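Local coordinates for dipeptidase AC. Metallo peptidase. MEROPS family M19 (Rhodobacter sphaeroides, PDB 3LY0), which probably hydrolyses dipeptides as a zinc-dependent metallopeptidase of the membrane dipeptidase family, and is held here with a phosphinate mimic of L-Ala-D-Ala, at residues 251-263 against 285-297. Residues are numbered along the deposited sequence; the frame is centred on the assembly and turned at random. Where two conformers were deposited one is given.
Sequences LAMIRESRGMVGL and VLRHLDHLIDRLG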
ATOM      1  N   LEU A 251      11.279  -4.637 -11.662  1.00 11.61           N
ATOM      2  CA  LEU A 251      12.174  -4.154 -10.620  1.00 11.97           C
ATOM      3  C   LEU A 251      13.312  -3.311 -11.210  1.00 12.23           C
ATOM      4  O   LEU A 251      13.704  -2.294 -10.632  1.00 12.88           O
ATOM      5  CB  LEU A 251      12.737  -5.321  -9.796  1.00 11.41           C
ATOM      6  CG  LEU A 251      11.733  -6.119  -8.962  1.00 12.16           C
ATOM      7  CD1 LEU A 251      12.440  -7.294  -8.301  1.00 13.72           C
ATOM      8  CD2 LEU A 251      11.057  -5.256  -7.909  1.00 11.52           C
ATOM      9  N   ALA A 252      13.857  -3.744 -12.345  1.00 14.14           N
ATOM     10  CA  ALA A 252      14.964  -3.016 -12.959  1.00 14.46           C
ATOM     11  C   ALA A 252      14.523  -1.620 -13.390  1.00 15.02           C
ATOM     12  O   ALA A 252      15.272  -0.661 -13.263  1.00 16.42           O
ATOM     13  CB  ALA A 252      15.526  -3.795 -14.143  1.00 15.33           C
ATOM     14  N   MET A 253      13.304  -1.517 -13.901  1.00 16.45           N
ATOM     15  CA  MET A 253      12.762  -0.224 -14.295  0.63 15.42           C
ATOM     16  C   MET A 253      12.545   0.674 -13.073  1.00 16.13           C
ATOM     17  O   MET A 253      12.842   1.865 -13.111  1.00 14.49           O
ATOM     18  CB  MET A 253      11.481  -0.434 -15.102  0.63 16.26           C
ATOM     19  CG  MET A 253      11.713  -1.320 -16.331  0.63 18.31           C
ATOM     20  SD  MET A 253      10.250  -2.109 -17.033  0.63 18.57           S
ATOM     21  CE  MET A 253       9.317  -0.669 -17.486  0.63 14.91           C
ATOM     22  N   ILE A 254      12.040   0.095 -11.985  1.00 13.27           N
ATOM     23  CA  ILE A 254      11.857   0.848 -10.748  1.00 11.95           C
ATOM     24  C   ILE A 254      13.212   1.358 -10.253  1.00 13.46           C
ATOM     25  O   ILE A 254      13.348   2.528  -9.877  1.00 13.81           O
ATOM     26  CB  ILE A 254      11.147  -0.006  -9.675  1.00 11.00           C
ATOM     27  CG1 ILE A 254       9.692  -0.271 -10.090  1.00 12.10           C
ATOM     28  CG2 ILE A 254      11.225   0.661  -8.296  1.00 13.31           C
ATOM     29  CD1 ILE A 254       8.986  -1.345  -9.263  1.00 14.02           C
ATOM     30  N   ARG A 255      14.218   0.485 -10.265  1.00 13.42           N
ATOM     31  CA  ARG A 255      15.560   0.879  -9.854  1.00 14.00           C
ATOM     32  C   ARG A 255      16.087   2.052 -10.676  1.00 13.12           C
ATOM     33  O   ARG A 255      16.618   3.013 -10.121  1.00 15.16           O
ATOM     34  CB  ARG A 255      16.546  -0.293  -9.948  1.00 13.29           C
ATOM     35  CG  ARG A 255      17.901   0.053  -9.315  1.00 16.04           C
ATOM     36  CD  ARG A 255      18.948  -1.066  -9.390  1.00 19.84           C
ATOM     37  NE  ARG A 255      20.131  -0.705  -8.602  1.00 23.46           N
ATOM     38  CZ  ARG A 255      20.829  -1.542  -7.838  1.00 23.24           C
ATOM     39  NH1 ARG A 255      20.490  -2.815  -7.751  1.00 22.72           N
ATOM     40  NH2 ARG A 255      21.884  -1.097  -7.165  1.00 28.76           N
ATOM     41  N   GLU A 256      15.952   1.958 -11.995  1.00 16.44           N
ATOM     42  CA  GLU A 256      16.474   2.999 -12.879  1.00 16.39           C
ATOM     43  C   GLU A 256      15.859   4.349 -12.527  1.00 18.11           C
ATOM     44  O   GLU A 256      16.523   5.386 -12.586  1.00 18.00           O
ATOM     45  CB  GLU A 256      16.192   2.648 -14.344  1.00 18.14           C
ATOM     46  CG  GLU A 256      16.687   3.678 -15.354  1.00 24.88           C
ATOM     47  CD  GLU A 256      16.382   3.279 -16.790  1.00 33.35           C
ATOM     48  OE1 GLU A 256      16.126   2.078 -17.040  1.00 35.81           O
ATOM     49  OE2 GLU A 256      16.398   4.166 -17.672  1.00 39.04           O
ATOM     50  N   SER A 257      14.590   4.323 -12.132  1.00 15.75           N
ATOM     51  CA  SER A 257      13.865   5.552 -11.816  1.00 15.29           C
ATOM     52  C   SER A 257      14.153   6.077 -10.411  1.00 14.00           C
ATOM     53  O   SER A 257      13.599   7.102 -10.023  1.00 14.25           O
ATOM     54  CB  SER A 257      12.358   5.326 -11.961  1.00 13.33           C
ATOM     55  OG  SER A 257      11.832   4.621 -10.845  1.00 12.86           O
ATOM     56  N   ARG A 258      15.003   5.378  -9.656  1.00 17.46           N
ATOM     57  CA  ARG A 258      15.271   5.713  -8.252  1.00 15.12           C
ATOM     58  C   ARG A 258      13.989   5.621  -7.433  1.00 12.77           C
ATOM     59  O   ARG A 258      13.683   6.501  -6.621  1.00 13.75           O
ATOM     60  CB  ARG A 258      15.886   7.106  -8.113  1.00 21.30           C
ATOM     61  CG  ARG A 258      17.146   7.322  -8.939  1.00 25.03           C
ATOM     62  CD  ARG A 258      17.662   8.745  -8.748  1.00 28.80           C
ATOM     63  NE  ARG A 258      18.066   9.004  -7.367  1.00 38.36           N
ATOM     64  CZ  ARG A 258      18.053  10.203  -6.792  1.00 37.80           C
ATOM     65  NH1 ARG A 258      17.642  11.267  -7.473  1.00 39.10           N
ATOM     66  NH2 ARG A 258      18.444  10.340  -5.529  1.00 35.87           N
ATOM     67  N   GLY A 259      13.255   4.535  -7.652  1.00 12.15           N
ATOM     68  CA  GLY A 259      11.933   4.361  -7.072  1.00 12.59           C
ATOM     69  C   GLY A 259      11.886   3.665  -5.722  1.00 11.61           C
ATOM     70  O   GLY A 259      12.788   3.795  -4.902  1.00 13.69           O
ATOM     71  N   MET A 260      10.806   2.934  -5.476  1.00 10.02           N
ATOM     72  CA  MET A 260      10.598   2.366  -4.150  1.00  9.66           C
ATOM     73  C   MET A 260       9.588   1.241  -4.226  1.00  9.58           C
ATOM     74  O   MET A 260       8.573   1.337  -4.941  1.00 10.73           O
ATOM     75  CB  MET A 260      10.072   3.466  -3.217  1.00 11.26           C
ATOM     76  CG  MET A 260       9.906   3.052  -1.759  1.00 11.42           C
ATOM     77  SD  MET A 260      11.472   2.757  -0.838  1.00  8.65           S
ATOM     78  CE  MET A 260      10.782   2.422   0.789  1.00 13.17           C
ATOM     79  N   VAL A 261       9.883   0.162  -3.500  1.00  9.86           N
ATOM     80  CA  VAL A 261       8.932  -0.934  -3.348  1.00  9.58           C
ATOM     81  C   VAL A 261       8.725  -1.217  -1.872  1.00  9.90           C
ATOM     82  O   VAL A 261       9.692  -1.390  -1.124  1.00  9.29           O
ATOM     83  CB  VAL A 261       9.395  -2.221  -4.074  1.00 11.57           C
ATOM     84  CG1 VAL A 261       8.434  -3.373  -3.770  1.00 12.57           C
ATOM     85  CG2 VAL A 261       9.467  -1.981  -5.577  1.00 12.11           C
ATOM     86  N   GLY A 262       7.462  -1.241  -1.453  1.00  9.15           N
ATOM     87  CA  GLY A 262       7.129  -1.631  -0.096  1.00  9.81           C
ATOM     88  C   GLY A 262       6.759  -3.103  -0.012  1.00  9.83           C
ATOM     89  O   GLY A 262       5.915  -3.581  -0.776  1.00  8.67           O
ATOM     90  N   LEU A 263       7.399  -3.822   0.910  1.00  9.04           N
ATOM     91  CA  LEU A 263       7.115  -5.236   1.127  1.00  9.21           C
ATOM     92  C   LEU A 263       5.712  -5.460   1.684  1.00  9.26           C
ATOM     93  O   LEU A 263       5.382  -4.970   2.762  1.00  9.64           O
ATOM     94  CB  LEU A 263       8.139  -5.834   2.091  1.00  9.60           C
ATOM     95  CG  LEU A 263       8.012  -7.350   2.290  1.00  9.40           C
ATOM     96  CD1 LEU A 263       8.705  -8.117   1.179  1.00 11.74           C
ATOM     97  CD2 LEU A 263       8.564  -7.751   3.663  1.00 13.39           C
ATOM     98  N   VAL A 285       9.584 -14.138   4.178  1.00 12.84           N
ATOM     99  CA  VAL A 285       9.710 -12.689   4.334  1.00 10.75           C
ATOM    100  C   VAL A 285      11.125 -12.254   3.946  1.00 13.64           C
ATOM    101  O   VAL A 285      11.313 -11.323   3.168  1.00 13.30           O
ATOM    102  CB  VAL A 285       9.415 -12.263   5.776  1.00 13.69           C
ATOM    103  CG1 VAL A 285       9.678 -10.769   5.966  1.00 14.65           C
ATOM    104  CG2 VAL A 285       7.967 -12.610   6.150  1.00 16.47           C
ATOM    105  N   LEU A 286      12.127 -12.958   4.463  1.00 14.04           N
ATOM    106  CA  LEU A 286      13.511 -12.596   4.184  1.00 14.55           C
ATOM    107  C   LEU A 286      13.925 -12.940   2.765  1.00 12.03           C
ATOM    108  O   LEU A 286      14.805 -12.306   2.190  1.00 13.56           O
ATOM    109  CB  LEU A 286      14.445 -13.273   5.186  1.00 14.22           C
ATOM    110  CG  LEU A 286      14.312 -12.707   6.597  1.00 20.56           C
ATOM    111  CD1 LEU A 286      15.057 -13.589   7.590  1.00 25.10           C
ATOM    112  CD2 LEU A 286      14.807 -11.260   6.641  1.00 22.83           C
ATOM    113  N   ARG A 287      13.297 -13.957   2.192  1.00 12.34           N
ATOM    114  CA  ARG A 287      13.558 -14.325   0.817  1.00 13.37           C
ATOM    115  C   ARG A 287      13.155 -13.165  -0.092  1.00 12.19           C
ATOM    116  O   ARG A 287      13.912 -12.746  -0.962  1.00 13.17           O
ATOM    117  CB  ARG A 287      12.746 -15.575   0.474  1.00 15.08           C
ATOM    118  CG  ARG A 287      13.206 -16.322  -0.751  1.00 23.44           C
ATOM    119  CD  ARG A 287      12.568 -17.714  -0.783  1.00 28.73           C
ATOM    120  NE  ARG A 287      12.657 -18.388   0.518  1.00 31.90           N
ATOM    121  CZ  ARG A 287      11.623 -18.921   1.175  1.00 28.26           C
ATOM    122  NH1 ARG A 287      10.398 -18.880   0.658  1.00 27.37           N
ATOM    123  NH2 ARG A 287      11.817 -19.508   2.354  1.00 31.77           N
ATOM    124  N   HIS A 288      11.953 -12.636   0.116  1.00 11.14           N
ATOM    125  CA  HIS A 288      11.506 -11.498  -0.685  1.00 11.49           C
ATOM    126  C   HIS A 288      12.350 -10.259  -0.431  1.00 11.48           C
ATOM    127  O   HIS A 288      12.734  -9.572  -1.371  1.00 11.87           O
ATOM    128  CB  HIS A 288      10.035 -11.201  -0.426  1.00 11.69           C
ATOM    129  CG  HIS A 288       9.107 -12.085  -1.193  1.00 12.06           C
ATOM    130  ND1 HIS A 288       8.684 -11.793  -2.474  1.00 11.12           N
ATOM    131  CD2 HIS A 288       8.550 -13.277  -0.871  1.00 11.06           C
ATOM    132  CE1 HIS A 288       7.891 -12.762  -2.900  1.00  9.88           C
ATOM    133  NE2 HIS A 288       7.786 -13.669  -1.942  1.00 11.33           N
ATOM    134  N   LEU A 289      12.641  -9.975   0.834  1.00 12.12           N
ATOM    135  CA  LEU A 289      13.447  -8.791   1.140  1.00 11.39           C
ATOM    136  C   LEU A 289      14.821  -8.883   0.503  1.00 10.75           C
ATOM    137  O   LEU A 289      15.289  -7.926  -0.101  1.00 13.47           O
ATOM    138  CB  LEU A 289      13.566  -8.550   2.642  1.00 11.84           C
ATOM    139  CG  LEU A 289      12.343  -7.939   3.316  1.00 13.67           C
ATOM    140  CD1 LEU A 289      12.533  -7.946   4.823  1.00 15.79           C
ATOM    141  CD2 LEU A 289      12.095  -6.515   2.814  1.00 13.87           C
ATOM    142  N   ASP A 290      15.463 -10.040   0.611  1.00 12.31           N
ATOM    143  CA  ASP A 290      16.769 -10.209  -0.013  1.00 11.92           C
ATOM    144  C   ASP A 290      16.691  -9.975  -1.506  1.00 14.08           C
ATOM    145  O   ASP A 290      17.555  -9.323  -2.089  1.00 16.10           O
ATOM    146  CB  ASP A 290      17.311 -11.619   0.204  1.00 13.78           C
ATOM    147  CG  ASP A 290      17.939 -11.822   1.579  1.00 15.49           C
ATOM    148  OD1 ASP A 290      18.156 -10.841   2.326  1.00 17.36           O
ATOM    149  OD2 ASP A 290      18.223 -12.996   1.904  1.00 16.58           O
ATOM    150  N   HIS A 291      15.672 -10.541  -2.144  1.00 12.62           N
ATOM    151  CA  HIS A 291      15.556 -10.417  -3.591  1.00 13.26           C
ATOM    152  C   HIS A 291      15.327  -8.967  -3.999  1.00 13.54           C
ATOM    153  O   HIS A 291      15.944  -8.470  -4.943  1.00 14.37           O
ATOM    154  CB  HIS A 291      14.443 -11.312  -4.148  1.00 13.42           C
ATOM    155  CG  HIS A 291      14.472 -11.437  -5.637  1.00 13.70           C
ATOM    156  ND1 HIS A 291      15.163 -12.440  -6.281  1.00 19.39           N
ATOM    157  CD2 HIS A 291      13.917 -10.678  -6.609  1.00 14.12           C
ATOM    158  CE1 HIS A 291      15.025 -12.296  -7.587  1.00 20.34           C
ATOM    159  NE2 HIS A 291      14.274 -11.234  -7.812  1.00 14.98           N
ATOM    160  N   LEU A 292      14.437  -8.293  -3.281  1.00 10.90           N
ATOM    161  CA  LEU A 292      14.150  -6.887  -3.558  1.00 12.61           C
ATOM    162  C   LEU A 292      15.380  -6.017  -3.325  1.00 12.28           C
ATOM    163  O   LEU A 292      15.721  -5.190  -4.169  1.00 12.65           O
ATOM    164  CB  LEU A 292      12.977  -6.395  -2.710  1.00 12.41           C
ATOM    165  CG  LEU A 292      11.625  -7.045  -3.032  1.00 11.89           C
ATOM    166  CD1 LEU A 292      10.601  -6.664  -1.977  1.00 14.27           C
ATOM    167  CD2 LEU A 292      11.138  -6.613  -4.405  1.00 12.29           C
ATOM    168  N   ILE A 293      16.050  -6.222  -2.194  1.00 12.38           N
ATOM    169  CA  ILE A 293      17.228  -5.431  -1.864  1.00 13.29           C
ATOM    170  C   ILE A 293      18.340  -5.649  -2.880  1.00 14.50           C
ATOM    171  O   ILE A 293      19.013  -4.712  -3.298  1.00 15.42           O
ATOM    172  CB  ILE A 293      17.723  -5.728  -0.437  1.00 12.90           C
ATOM    173  CG1 ILE A 293      16.687  -5.230   0.576  1.00 14.74           C
ATOM    174  CG2 ILE A 293      19.069  -5.049  -0.182  1.00 15.33           C
ATOM    175  CD1 ILE A 293      16.875  -5.751   1.978  1.00 14.88           C
ATOM    176  N   ASP A 294      18.531  -6.899  -3.282  1.00 13.70           N
ATOM    177  CA  ASP A 294      19.585  -7.217  -4.234  1.00 13.28           C
ATOM    178  C   ASP A 294      19.399  -6.521  -5.580  1.00 18.04           C
ATOM    179  O   ASP A 294      20.362  -6.036  -6.173  1.00 20.31           O
ATOM    180  CB  ASP A 294      19.667  -8.731  -4.449  1.00 16.02           C
ATOM    181  CG  ASP A 294      20.848  -9.125  -5.301  1.00 23.45           C
ATOM    182  OD1 ASP A 294      20.701  -9.165  -6.542  1.00 31.09           O
ATOM    183  OD2 ASP A 294      21.927  -9.383  -4.729  1.00 34.81           O
ATOM    184  N   ARG A 295      18.164  -6.477  -6.070  1.00 15.37           N
ATOM    185  CA  ARG A 295      17.914  -5.932  -7.397  1.00 16.18           C
ATOM    186  C   ARG A 295      17.626  -4.427  -7.367  1.00 17.19           C
ATOM    187  O   ARG A 295      18.073  -3.685  -8.238  1.00 19.97           O
ATOM    188  CB  ARG A 295      16.775  -6.690  -8.087  1.00 17.94           C
ATOM    189  CG  ARG A 295      16.965  -8.219  -8.140  1.00 23.33           C
ATOM    190  CD  ARG A 295      18.349  -8.636  -8.641  1.00 27.51           C
ATOM    191  NE  ARG A 295      18.577 -10.076  -8.490  1.00 32.82           N
ATOM    192  CZ  ARG A 295      18.401 -10.976  -9.456  1.00 32.90           C
ATOM    193  NH1 ARG A 295      18.003 -10.599 -10.663  1.00 32.33           N
ATOM    194  NH2 ARG A 295      18.632 -12.261  -9.215  1.00 32.20           N
ATOM    195  N   LEU A 296      16.877  -3.972  -6.370  1.00 15.22           N
ATOM    196  CA  LEU A 296      16.531  -2.552  -6.294  1.00 15.53           C
ATOM    197  C   LEU A 296      17.614  -1.686  -5.665  1.00 18.05           C
ATOM    198  O   LEU A 296      17.713  -0.492  -5.958  1.00 17.75           O
ATOM    199  CB  LEU A 296      15.238  -2.369  -5.507  1.00 15.77           C
ATOM    200  CG  LEU A 296      14.000  -2.965  -6.157  1.00 13.99           C
ATOM    201  CD1 LEU A 296      12.873  -3.014  -5.129  1.00 14.73           C
ATOM    202  CD2 LEU A 296      13.610  -2.143  -7.393  1.00 13.47           C
ATOM    203  N   GLY A 297      18.408  -2.286  -4.787  1.00 16.77           N
ATOM    204  CA  GLY A 297      19.375  -1.542  -4.003  1.00 16.50           C
ATOM    205  C   GLY A 297      18.832  -1.259  -2.617  1.00 16.38           C
ATOM    206  O   GLY A 297      17.612  -1.202  -2.417  1.00 14.71           O
TER
HETATM  207  O   HOH W   1      22.214  -3.932  -5.695  1.00 19.11           O
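R255 NH1 donates to the backbone O of R295 over 2.6 Å, a short bond that ties the side chain of one helix to the C-terminal turn of another. With CG anti to the backbone N (chi1 -171°) and the chain extended from CG to NE, the arginine lies alongside the carbonyls of R295 and L296. It meets the R295 carbonyl from above its plane rather than along a lone pair, and the N-H...O angle is 148°. The same NH1 also donates to a water that in turn donates to D294 O, so one nitrogen serves two successive carbonyls, one of them indirectly. L296 O and G297 N lie over one face of the guanidinium, where the helix ends and G297 takes a positive phi.

Inside this exposed polar edge the contact is aliphatic. L251 enters as a knob into the hole formed by H291, L292, R295 and L296; its CD2 stands 3.8 Å from L292 CD2, while CD1 approaches the H291 ring at its edge, a ring whose NE2 is hydrogen-bonded to D248 OD1. L296 reaches back with both methyls: CD1 packs 3.6 Å from V261 CG2, and CD2 comes 3.8 Å from I254 CG2. Farther along, L263 inserts its two methyls at different places, CD1 against H288 CB at 3.7 Å and CD2 against L289 CG at 3.8 Å.

The arrangement is the alpha/beta packing of a TIM-barrel-like fold: residues 285-296 run nearly antiparallel to strand 260-263 and cross residues 251-256, in the helix that leads into that strand, at -51°. Strand 260-263 lies between parallel strands 230-231 and 301-303, and L289, L292 and L296 also touch V301, so the helix covers two neighbouring strands.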